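Local atomic coordinates of endoglycosidase (PDB entry 6Q64), a protein that probably hydrolyses complex N-glycans as an endo-acting family 18 glycoside hydrolase of a gut Bacteroides. Residues A[127-132]-A[181-186]; A[172-177]-A[218-223]; A[251-256]-A[265-270]; A[275-280]-A[321-326]. The protein carries 1 engineered substitution. All blocks are in the same frame, centred on the assembly; numbering follows the deposited sequence.

Interaction 1: A[127-132]-A[181-186]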
# COMPACT_ATOMS: atom_id res chain seq x y z
N GLY A 127 0.40 -7.19 -10.99
CA GLY A 127 0.53 -6.02 -10.08
C GLY A 127 -0.81 -5.43 -9.73
O GLY A 127 -1.80 -5.69 -10.48
N LYS A 128 -0.87 -4.66 -8.64
CA LYS A 128 -2.13 -4.00 -8.19
C LYS A 128 -1.86 -2.56 -7.74
O LYS A 128 -0.88 -2.29 -6.97
CB LYS A 128 -2.75 -4.79 -7.03
CG LYS A 128 -3.34 -6.14 -7.40
CD LYS A 128 -3.88 -6.85 -6.19
CE LYS A 128 -4.12 -8.33 -6.42
NZ LYS A 128 -5.14 -8.52 -7.47
N ALA A 129 -2.74 -1.66 -8.16
CA ALA A 129 -2.62 -0.23 -7.84
C ALA A 129 -3.83 0.23 -7.03
O ALA A 129 -4.99 -0.06 -7.44
CB ALA A 129 -2.46 0.57 -9.10
N LEU A 130 -3.56 0.92 -5.92
CA LEU A 130 -4.60 1.37 -4.97
C LEU A 130 -4.75 2.88 -5.05
O LEU A 130 -3.74 3.57 -5.00
CB LEU A 130 -4.14 1.02 -3.55
CG LEU A 130 -3.95 -0.46 -3.27
CD1 LEU A 130 -3.78 -0.66 -1.79
CD2 LEU A 130 -5.11 -1.28 -3.81
N LEU A 131 -5.99 3.35 -5.01
CA LEU A 131 -6.25 4.75 -4.60
C LEU A 131 -5.87 4.88 -3.13
O LEU A 131 -5.85 3.88 -2.45
CB LEU A 131 -7.71 5.10 -4.85
CG LEU A 131 -7.97 5.63 -6.26
CD1 LEU A 131 -9.26 6.43 -6.29
CD2 LEU A 131 -6.80 6.47 -6.75
N CYS A 132 -5.59 6.10 -2.70
CA CYS A 132 -4.99 6.41 -1.39
C CYS A 132 -5.13 7.89 -1.09
O CYS A 132 -4.96 8.67 -2.00
CB CYS A 132 -3.50 6.14 -1.40
SG CYS A 132 -2.77 6.57 0.19
N ASN A 181 -10.75 0.98 -13.26
CA ASN A 181 -10.44 -0.45 -12.96
C ASN A 181 -9.22 -0.61 -12.02
O ASN A 181 -8.51 -1.64 -12.12
CB ASN A 181 -10.34 -1.27 -14.25
CG ASN A 181 -9.96 -2.72 -14.01
OD1 ASN A 181 -10.62 -3.43 -13.26
ND2 ASN A 181 -8.85 -3.15 -14.58
N LEU A 182 -9.03 0.29 -11.05
CA LEU A 182 -7.96 0.15 -10.02
C LEU A 182 -8.26 -1.04 -9.09
O LEU A 182 -9.38 -1.60 -9.15
CB LEU A 182 -7.84 1.48 -9.28
CG LEU A 182 -7.23 2.62 -10.10
CD1 LEU A 182 -7.65 4.00 -9.59
CD2 LEU A 182 -5.71 2.53 -10.13
N ASP A 183 -7.29 -1.49 -8.28
CA ASP A 183 -7.41 -2.79 -7.56
C ASP A 183 -7.76 -2.57 -6.09
O ASP A 183 -7.83 -3.56 -5.37
CB ASP A 183 -6.16 -3.66 -7.69
CG ASP A 183 -5.56 -3.60 -9.09
OD1 ASP A 183 -4.78 -2.64 -9.35
OD2 ASP A 183 -5.90 -4.49 -9.91
N GLY A 184 -8.01 -1.34 -5.66
CA GLY A 184 -8.71 -1.13 -4.38
C GLY A 184 -8.36 0.18 -3.72
O GLY A 184 -8.15 1.18 -4.42
N PHE A 185 -8.34 0.20 -2.39
CA PHE A 185 -8.20 1.45 -1.62
C PHE A 185 -7.27 1.25 -0.43
O PHE A 185 -7.13 0.11 0.09
CB PHE A 185 -9.57 1.97 -1.19
CG PHE A 185 -9.52 3.38 -0.68
CD1 PHE A 185 -9.46 4.45 -1.55
CD2 PHE A 185 -9.48 3.63 0.68
CE1 PHE A 185 -9.38 5.75 -1.08
CE2 PHE A 185 -9.41 4.94 1.16
CZ PHE A 185 -9.35 6.00 0.28
N ASP A 186 -6.66 2.36 -0.04
CA ASP A 186 -5.69 2.49 1.06
C ASP A 186 -6.18 3.62 1.94
O ASP A 186 -5.97 4.78 1.56
CB ASP A 186 -4.28 2.84 0.57
CG ASP A 186 -3.24 3.02 1.67
OD1 ASP A 186 -3.56 3.50 2.76
OD2 ASP A 186 -2.09 2.70 1.42

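Interaction 2: A[172-177]-A[218-223]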
# COMPACT_ATOMS: atom_id res chain seq x y z
N ALA A 172 -19.00 5.72 -3.27
CA ALA A 172 -18.48 6.69 -4.27
C ALA A 172 -17.00 6.41 -4.47
O ALA A 172 -16.52 6.45 -5.60
CB ALA A 172 -18.68 8.12 -3.81
N ILE A 173 -16.31 6.10 -3.38
CA ILE A 173 -14.90 5.65 -3.47
C ILE A 173 -14.89 4.43 -4.41
O ILE A 173 -14.18 4.51 -5.41
CB ILE A 173 -14.35 5.38 -2.07
CG1 ILE A 173 -14.40 6.66 -1.23
CG2 ILE A 173 -12.95 4.78 -2.18
CD1 ILE A 173 -13.46 6.69 -0.04
N CYS A 174 -15.70 3.41 -4.14
CA CYS A 174 -15.77 2.17 -4.96
C CYS A 174 -16.13 2.53 -6.39
O CYS A 174 -15.43 2.11 -7.30
CB CYS A 174 -16.80 1.17 -4.46
SG CYS A 174 -16.34 0.43 -2.87
N ASP A 175 -17.20 3.29 -6.58
CA ASP A 175 -17.51 3.86 -7.92
C ASP A 175 -16.19 4.17 -8.59
O ASP A 175 -15.88 3.54 -9.62
CB ASP A 175 -18.28 5.18 -7.84
CG ASP A 175 -19.76 4.98 -7.59
OD1 ASP A 175 -20.20 3.80 -7.59
OD2 ASP A 175 -20.44 6.01 -7.40
N SER A 176 -15.44 5.09 -7.98
CA SER A 176 -14.35 5.86 -8.63
C SER A 176 -13.17 4.91 -8.87
O SER A 176 -12.46 5.10 -9.86
CB SER A 176 -14.04 7.12 -7.84
OG SER A 176 -12.66 7.23 -7.56
N ILE A 177 -13.05 3.86 -8.06
CA ILE A 177 -12.07 2.75 -8.24
C ILE A 177 -12.50 1.89 -9.43
O ILE A 177 -11.61 1.50 -10.20
CB ILE A 177 -11.95 1.90 -6.95
CG1 ILE A 177 -10.99 2.57 -5.96
CG2 ILE A 177 -11.54 0.46 -7.23
CD1 ILE A 177 -11.16 2.09 -4.55
N GLU A 218 -16.95 -1.60 6.36
CA GLU A 218 -17.91 -2.70 6.05
C GLU A 218 -18.38 -2.55 4.60
O GLU A 218 -18.45 -3.59 3.91
CB GLU A 218 -19.08 -2.67 7.05
CG GLU A 218 -19.12 -3.84 8.00
CD GLU A 218 -20.28 -3.76 8.99
OE1 GLU A 218 -21.41 -3.41 8.56
OE2 GLU A 218 -20.05 -4.01 10.19
N THR A 219 -18.67 -1.31 4.16
CA THR A 219 -19.25 -0.99 2.82
C THR A 219 -18.20 -1.15 1.72
O THR A 219 -18.55 -1.68 0.66
CB THR A 219 -19.80 0.43 2.70
OG1 THR A 219 -20.67 0.74 3.80
CG2 THR A 219 -20.55 0.61 1.40
N LEU A 220 -16.96 -0.72 1.96
CA LEU A 220 -15.83 -0.99 1.04
C LEU A 220 -15.61 -2.51 0.91
O LEU A 220 -15.63 -2.97 -0.22
CB LEU A 220 -14.58 -0.27 1.55
CG LEU A 220 -14.69 1.25 1.57
CD1 LEU A 220 -13.52 1.88 2.31
CD2 LEU A 220 -14.76 1.79 0.16
N SER A 221 -15.48 -3.28 2.00
CA SER A 221 -15.29 -4.75 1.90
C SER A 221 -16.45 -5.36 1.10
O SER A 221 -16.17 -6.15 0.19
CB SER A 221 -15.10 -5.47 3.22
OG SER A 221 -13.75 -5.93 3.33
N ALA A 222 -17.70 -5.01 1.41
CA ALA A 222 -18.88 -5.69 0.84
C ALA A 222 -18.75 -5.63 -0.67
O ALA A 222 -19.12 -6.60 -1.36
CB ALA A 222 -20.17 -5.04 1.29
N ARG A 223 -18.20 -4.52 -1.14
CA ARG A 223 -18.20 -4.19 -2.58
C ARG A 223 -16.94 -4.74 -3.23
O ARG A 223 -17.05 -5.54 -4.17
CB ARG A 223 -18.36 -2.69 -2.82
CG ARG A 223 -19.14 -2.44 -4.09
CD ARG A 223 -19.72 -1.06 -4.20
NE ARG A 223 -19.53 -0.59 -5.56
CZ ARG A 223 -19.86 0.62 -5.99
NH1 ARG A 223 -19.63 0.97 -7.25
NH2 ARG A 223 -20.43 1.48 -5.16

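Interaction 3: A[251-256]-A[265-270]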
# COMPACT_ATOMS: atom_id res chain seq x y z
N TYR A 251 -2.00 -4.27 7.14
CA TYR A 251 -1.80 -3.24 8.17
C TYR A 251 -0.48 -2.57 7.81
O TYR A 251 0.56 -3.25 7.87
CB TYR A 251 -1.81 -3.89 9.56
CG TYR A 251 -2.83 -5.00 9.75
CD1 TYR A 251 -4.14 -4.83 9.36
CD2 TYR A 251 -2.49 -6.21 10.30
CE1 TYR A 251 -5.07 -5.85 9.49
CE2 TYR A 251 -3.41 -7.24 10.44
CZ TYR A 251 -4.71 -7.06 10.05
OH TYR A 251 -5.65 -8.04 10.19
N ILE A 252 -0.50 -1.31 7.40
CA ILE A 252 0.71 -0.66 6.81
C ILE A 252 1.16 0.43 7.76
O ILE A 252 0.36 1.36 8.03
CB ILE A 252 0.46 -0.10 5.40
CG1 ILE A 252 -0.24 -1.12 4.50
CG2 ILE A 252 1.76 0.40 4.80
CD1 ILE A 252 -0.36 -0.68 3.07
N TYR A 253 2.38 0.31 8.24
CA TYR A 253 2.92 1.26 9.23
C TYR A 253 4.03 2.07 8.58
O TYR A 253 4.83 1.55 7.81
CB TYR A 253 3.39 0.54 10.50
CG TYR A 253 2.36 -0.30 11.23
CD1 TYR A 253 2.04 -1.56 10.79
CD2 TYR A 253 1.76 0.13 12.39
CE1 TYR A 253 1.13 -2.35 11.47
CE2 TYR A 253 0.84 -0.64 13.07
CZ TYR A 253 0.53 -1.90 12.62
OH TYR A 253 -0.33 -2.72 13.29
N GLN A 254 4.02 3.35 8.92
CA GLN A 254 5.10 4.32 8.70
C GLN A 254 6.15 4.11 9.78
O GLN A 254 6.16 4.89 10.71
CB GLN A 254 4.52 5.73 8.76
CG GLN A 254 3.81 6.15 7.49
CD GLN A 254 2.33 5.87 7.48
OE1 GLN A 254 1.53 6.64 8.00
NE2 GLN A 254 1.95 4.81 6.80
N ALA A 255 7.08 3.17 9.60
CA ALA A 255 8.22 2.96 10.53
C ALA A 255 9.42 3.83 10.12
O ALA A 255 10.56 3.32 10.09
CB ALA A 255 8.62 1.49 10.54
N TYR A 256 9.17 5.11 9.86
CA TYR A 256 10.20 6.02 9.29
C TYR A 256 11.36 6.23 10.30
O TYR A 256 12.53 5.95 9.93
CB TYR A 256 9.56 7.35 8.86
CG TYR A 256 8.40 7.31 7.87
CD1 TYR A 256 8.18 6.28 6.98
CD2 TYR A 256 7.56 8.41 7.80
CE1 TYR A 256 7.14 6.34 6.05
CE2 TYR A 256 6.52 8.48 6.89
CZ TYR A 256 6.31 7.45 5.99
OH TYR A 256 5.24 7.58 5.13
N ILE A 265 9.23 -3.65 16.17
CA ILE A 265 8.37 -4.74 16.70
C ILE A 265 7.38 -4.14 17.70
O ILE A 265 6.17 -4.44 17.57
CB ILE A 265 9.20 -5.87 17.30
CG1 ILE A 265 10.29 -6.32 16.32
CG2 ILE A 265 8.28 -7.01 17.72
CD1 ILE A 265 10.91 -7.66 16.58
N TYR A 266 7.81 -3.25 18.60
CA TYR A 266 6.88 -2.69 19.61
C TYR A 266 5.74 -1.98 18.90
O TYR A 266 4.59 -2.04 19.36
CB TYR A 266 7.57 -1.77 20.62
CG TYR A 266 6.58 -1.07 21.51
CD1 TYR A 266 5.88 0.03 21.05
CD2 TYR A 266 6.33 -1.50 22.80
CE1 TYR A 266 4.97 0.71 21.84
CE2 TYR A 266 5.44 -0.82 23.62
CZ TYR A 266 4.75 0.28 23.13
OH TYR A 266 3.83 0.96 23.89
N LYS A 267 6.04 -1.33 17.79
CA LYS A 267 5.07 -0.50 17.04
C LYS A 267 4.01 -1.39 16.38
O LYS A 267 2.86 -0.92 16.30
CB LYS A 267 5.78 0.33 15.98
CG LYS A 267 4.84 0.99 14.98
CD LYS A 267 5.53 2.03 14.12
CE LYS A 267 4.72 3.29 13.97
NZ LYS A 267 5.62 4.46 13.86
N ILE A 268 4.38 -2.57 15.88
CA ILE A 268 3.48 -3.36 14.99
C ILE A 268 2.95 -4.60 15.72
O ILE A 268 2.05 -5.24 15.15
CB ILE A 268 4.17 -3.76 13.67
CG1 ILE A 268 5.37 -4.67 13.90
CG2 ILE A 268 4.58 -2.55 12.87
CD1 ILE A 268 5.82 -5.36 12.66
N ASN A 269 3.52 -4.94 16.88
CA ASN A 269 3.09 -6.07 17.73
C ASN A 269 1.75 -5.75 18.39
O ASN A 269 1.76 -5.09 19.44
CB ASN A 269 4.08 -6.38 18.84
CG ASN A 269 3.78 -7.72 19.45
OD1 ASN A 269 2.65 -8.15 19.44
ND2 ASN A 269 4.78 -8.41 19.93
N LYS A 270 0.68 -6.25 17.77
CA LYS A 270 -0.75 -5.94 17.99
C LYS A 270 -1.54 -7.23 17.79
O LYS A 270 -2.09 -7.50 16.71
CB LYS A 270 -1.22 -4.87 17.01
CG LYS A 270 -0.39 -3.61 17.02
CD LYS A 270 -0.46 -2.88 18.33
CE LYS A 270 0.64 -1.87 18.51
NZ LYS A 270 0.37 -0.93 19.62

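Interaction 4: A[275-280]-A[321-326]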
# COMPACT_ATOMS: atom_id res chain seq x y z
N ASP A 275 -3.95 -12.15 12.36
CA ASP A 275 -2.82 -12.58 11.51
C ASP A 275 -1.85 -11.42 11.29
O ASP A 275 -1.39 -11.23 10.17
CB ASP A 275 -3.37 -13.08 10.19
CG ASP A 275 -2.34 -13.81 9.36
OD1 ASP A 275 -1.27 -14.26 9.94
OD2 ASP A 275 -2.60 -13.92 8.16
N TRP A 276 -1.50 -10.70 12.33
CA TRP A 276 -0.80 -9.41 12.18
C TRP A 276 0.59 -9.53 11.55
O TRP A 276 0.95 -8.64 10.78
CB TRP A 276 -0.79 -8.72 13.52
CG TRP A 276 0.03 -9.39 14.55
CD1 TRP A 276 -0.37 -10.31 15.46
CD2 TRP A 276 1.40 -9.12 14.83
NE1 TRP A 276 0.66 -10.64 16.28
CE2 TRP A 276 1.77 -9.94 15.92
CE3 TRP A 276 2.36 -8.30 14.23
CZ2 TRP A 276 3.05 -9.94 16.45
CZ3 TRP A 276 3.63 -8.28 14.76
CH2 TRP A 276 3.97 -9.10 15.85
N GLU A 277 1.37 -10.55 11.85
CA GLU A 277 2.73 -10.74 11.29
C GLU A 277 2.68 -10.81 9.77
O GLU A 277 3.39 -10.02 9.14
CB GLU A 277 3.39 -12.04 11.73
CG GLU A 277 3.67 -12.06 13.22
CD GLU A 277 2.79 -12.99 14.03
OE1 GLU A 277 1.57 -12.96 13.81
OE2 GLU A 277 3.35 -13.74 14.87
N ARG A 278 1.87 -11.69 9.20
CA ARG A 278 1.88 -11.93 7.73
C ARG A 278 1.11 -10.83 6.98
O ARG A 278 1.34 -10.67 5.77
CB ARG A 278 1.41 -13.35 7.43
CG ARG A 278 2.45 -14.40 7.84
CD ARG A 278 3.81 -14.28 7.16
NE ARG A 278 3.56 -14.23 5.73
CZ ARG A 278 4.19 -13.47 4.84
NH1 ARG A 278 3.81 -13.52 3.57
NH2 ARG A 278 5.17 -12.67 5.18
N LYS A 279 0.29 -10.03 7.64
CA LYS A 279 -0.44 -8.95 6.94
C LYS A 279 0.18 -7.58 7.24
O LYS A 279 -0.34 -6.56 6.74
CB LYS A 279 -1.91 -8.97 7.36
CG LYS A 279 -2.65 -10.25 7.07
CD LYS A 279 -4.02 -10.30 7.74
CE LYS A 279 -4.93 -9.15 7.38
NZ LYS A 279 -6.29 -9.40 7.89
N THR A 280 1.22 -7.52 8.05
CA THR A 280 1.81 -6.21 8.40
C THR A 280 2.88 -5.85 7.35
O THR A 280 3.71 -6.71 6.96
CB THR A 280 2.32 -6.20 9.84
OG1 THR A 280 1.21 -6.35 10.73
CG2 THR A 280 3.02 -4.91 10.14
N LEU A 321 9.65 -11.96 13.43
CA LEU A 321 8.88 -11.55 14.66
C LEU A 321 9.00 -12.56 15.79
O LEU A 321 9.53 -13.64 15.62
CB LEU A 321 7.45 -11.34 14.20
CG LEU A 321 7.41 -10.10 13.32
CD1 LEU A 321 6.67 -10.33 12.02
CD2 LEU A 321 6.85 -8.95 14.10
N PRO A 322 8.59 -12.23 17.03
CA PRO A 322 8.91 -13.09 18.19
C PRO A 322 8.28 -14.48 18.02
O PRO A 322 8.89 -15.44 18.39
CB PRO A 322 8.38 -12.31 19.37
CG PRO A 322 8.25 -10.89 18.84
CD PRO A 322 7.78 -11.06 17.42
N SER A 323 7.13 -14.54 17.35
CA SER A 323 6.48 -15.81 16.96
C SER A 323 7.37 -16.65 16.06
O SER A 323 7.11 -17.80 15.97
CB SER A 323 5.18 -15.57 16.29
OG SER A 323 5.37 -15.21 14.94
N GLY A 324 8.33 -16.05 15.36
CA GLY A 324 9.20 -16.73 14.38
C GLY A 324 8.75 -16.44 12.94
O GLY A 324 9.44 -16.82 12.00
N LYS A 325 7.61 -15.82 12.77
CA LYS A 325 7.07 -15.54 11.43
C LYS A 325 7.74 -14.30 10.85
O LYS A 325 8.24 -13.43 11.61
CB LYS A 325 5.57 -15.28 11.50
CG LYS A 325 4.77 -16.56 11.47
CD LYS A 325 3.33 -16.33 11.77
CE LYS A 325 2.56 -17.62 11.91
NZ LYS A 325 1.27 -17.35 12.57
N ARG A 326 7.72 -14.23 9.53
CA ARG A 326 8.43 -13.20 8.76
C ARG A 326 7.38 -12.13 8.49
O ARG A 326 6.20 -12.49 8.21
CB ARG A 326 9.11 -13.83 7.54
CG ARG A 326 9.57 -12.86 6.46
CD ARG A 326 10.60 -11.86 6.96
NE ARG A 326 11.77 -12.46 7.59
CZ ARG A 326 12.73 -13.14 6.95
NH1 ARG A 326 12.72 -13.32 5.64
NH2 ARG A 326 13.75 -13.60 7.64

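Interaction 1: A[127-132]-A[181-186]
Leu131 and Cys132 lie beside Phe185 and Asp186 as parallel bridge partners, the short strands 128-132 and 184-186 approaching to 4.3 Å between axes and diverging by 52°. Leu131 uses both sides of its peptide: its N gives a hydrogen bond to Gly184 O at 3.1 Å, and its O takes a weak one from Asp186 N. Earlier in both segments, Asp183 grips Ala129 twice. Ala129 O accepts from Asp183 N at 2.8 Å, nearly in line with its C=O bond, while Ala129 N gives to Asp183 OD1 at 2.6 Å, on the anti side of the carboxylate and 33° out of its plane. With chi1 at -40°, the carboxylate of Asp183 stays beside its own backbone N, which lets both groups address one residue.

Leu130 drops CD2 onto the bare backbone of Gly184, 3.4 Å from Gly184 N. On that same face Cys132 SG sits against the carboxylate carbon of Asp186, whose OD2 bonds Ser102. The other face is greasy: Leu131 CB meets Phe185 CD1 at 3.8 Å, and Leu131 CG meets Leu182 CD1 beneath helix 162-179.

Asp183 and Asp186 fit the first two aspartates of the DxxDxDxE signature of family 18. The chemistry implies that Asp183 works as a backbone tie: through one main-chain bond and one side-chain bond it engages both polar atoms of Ala129.

Interaction 2: A[172-177]-A[218-223]
Arg223 reaches Cys174 and Asp175 by stretching through chi2 and then bending at chi3 (138°), which lays its guanidinium across the neighbouring helix. On the other side, Asp175 starts with its CB directed away from helix 218-223, but CG stands anti to the carbonyl carbon, beside the backbone N, and this brings OD1 back to the arginine. The pair forms a salt bridge: Arg223 NH1 gives a nearly straight hydrogen bond to Asp175 OD1 at 2.9 Å, using the anti lone pair of that oxygen. The oxygen lies at the guanidinium edge, in its plane, although the carboxylate as a whole is turned 67° against it. A second bond, from NH2 to the same oxygen, is weak.

Beneath the charge sits Cys174. Its CB lies under the centre of the guanidinium, 3.4 Å from Arg223 NE, so the flat group rests on a methylene. SG points across to helix 218-223, 3.7 Å from Leu220 CD2 and equally close to Arg223 CB. Nearer the sheet, Ile173 CG2 touches Leu220 CD2 at 4.2 Å, and Ile173 itself goes on to Phe185 of the sheet.

Arg223 is held by more than Asp175. NE makes a salt bridge with Glu178 and NH2 a hydrogen bond with Asn171, so three residues of helix 162-179 fix the rotation of the guanidinium.

The two helix segments cross at -36° with axes 10.1 Å apart. Strand 184-189 lies between the two helices in the chain, and this is the side-by-side packing of successive outer helices in a TIM (beta/alpha)8 barrel.

Interaction 3: A[251-256]-A[265-270]
Lys267 NZ is gripped by two acceptors, Gln254 O and the carboxylate of Glu258, the second through a salt bridge. The hydrogen bond from Lys267 NZ to Gln254 O is 3.2 Å long and comes from above the carbonyl plane, 42° out of it. Lys267 gets there by bending at chi3 and chi4, its chain running past Tyr253 in the opposite direction, with CG 4.1 Å from Tyr253 CD2.

Tyr253 carries the apolar half. Ile268 places CG2 over one face of the ring, 3.6 Å from the centroid and 18° off the ring normal, a CH-pi contact. The isoleucine's chi1 of 63° puts CG1 between the backbone N and the carbonyl carbon, and that leaves CG2 to press on the ring. At the far end, Tyr253 OH passes Lys270 CG at 3.8 Å.

Just beyond the strand, Ala255 centres an inverse gamma turn. Gln254 O takes the turn's weak bond from Tyr256 N, and the same oxygen receives Lys267 NZ. The contact thus pairs a CH-pi contact between strand 251-254 and helix 261-268 with an ammonium shared between a carboxylate and the last carbonyl of the strand, the lysine's charge probably being met mainly by Glu258.

Interaction 4: A[275-280]-A[321-326]
A type I turn, Leu321 to Gly324, lies in the loop before strand 329-333 and meets Glu277 of the short, weakly bonded helix 276-279. Ser323 of the turn also makes an ST turn, its OG accepting from Lys325 N at 3.2 Å. The same hydroxyl gives a hydrogen bond to Glu277 OE2; this is modelled as very short, so its exact length is doubtful. Glu277 is bent at chi2 (109°), which sends its carboxylate along to the serine, and its CG lies over one face of the Trp276 ring.

Leu321 splits its two methyls between neighbours: CD1 sits 3.7 Å from Glu277 CG, while CD2 meets Trp276 at CZ3, 3.4 Å away, approaching the ring obliquely. Lys325 crosses Glu277 at about a right angle, CB to CB at 3.9 Å; its NZ stays 4.6 Å from Glu277 OE1, too far for a salt bridge. Farther along, Arg278 NH2 donates to Arg326 O at 3.2 Å. The bond is almost perfectly straight, and the oxygen lies in the guanidinium plane, yet the donor stands 58° above the carbonyl plane. Arg278 NH1 is bonded to His70 O, so two backbone carbonyls hold this guanidinium.

Ile268 of helix 261-268 packs against both Trp276 and Leu321, and Thr280, where strand 280-285 begins, rests on Tyr251 and Tyr253 of the adjacent strand 251-254.

Interaction 1 is the deepest of the four, a strand pair in the barrel wall held mainly by main-chain bonds plus one carboxylate. Interaction 2 lies directly outside it: Ile177 O takes a probable hydrogen bond from Leu182 N, so both share the passage from helix 162-179 into strand 184-189. Its charges belong to the outer helix layer. Interactions 3 and 4 form a second neighbourhood, partly buried, joined by a probable hydrogen bond from Tyr251 N to Lys279 O. There a lysine and an arginine donate to backbone carbonyls, one at the end of a strand and one in a loop, and interaction 4 adds a serine-to-glutamate bond. Interactions 1 and 3 reach the same sheet, touching through Asp186 and Ile252, whereas 2 and 4 stay apart.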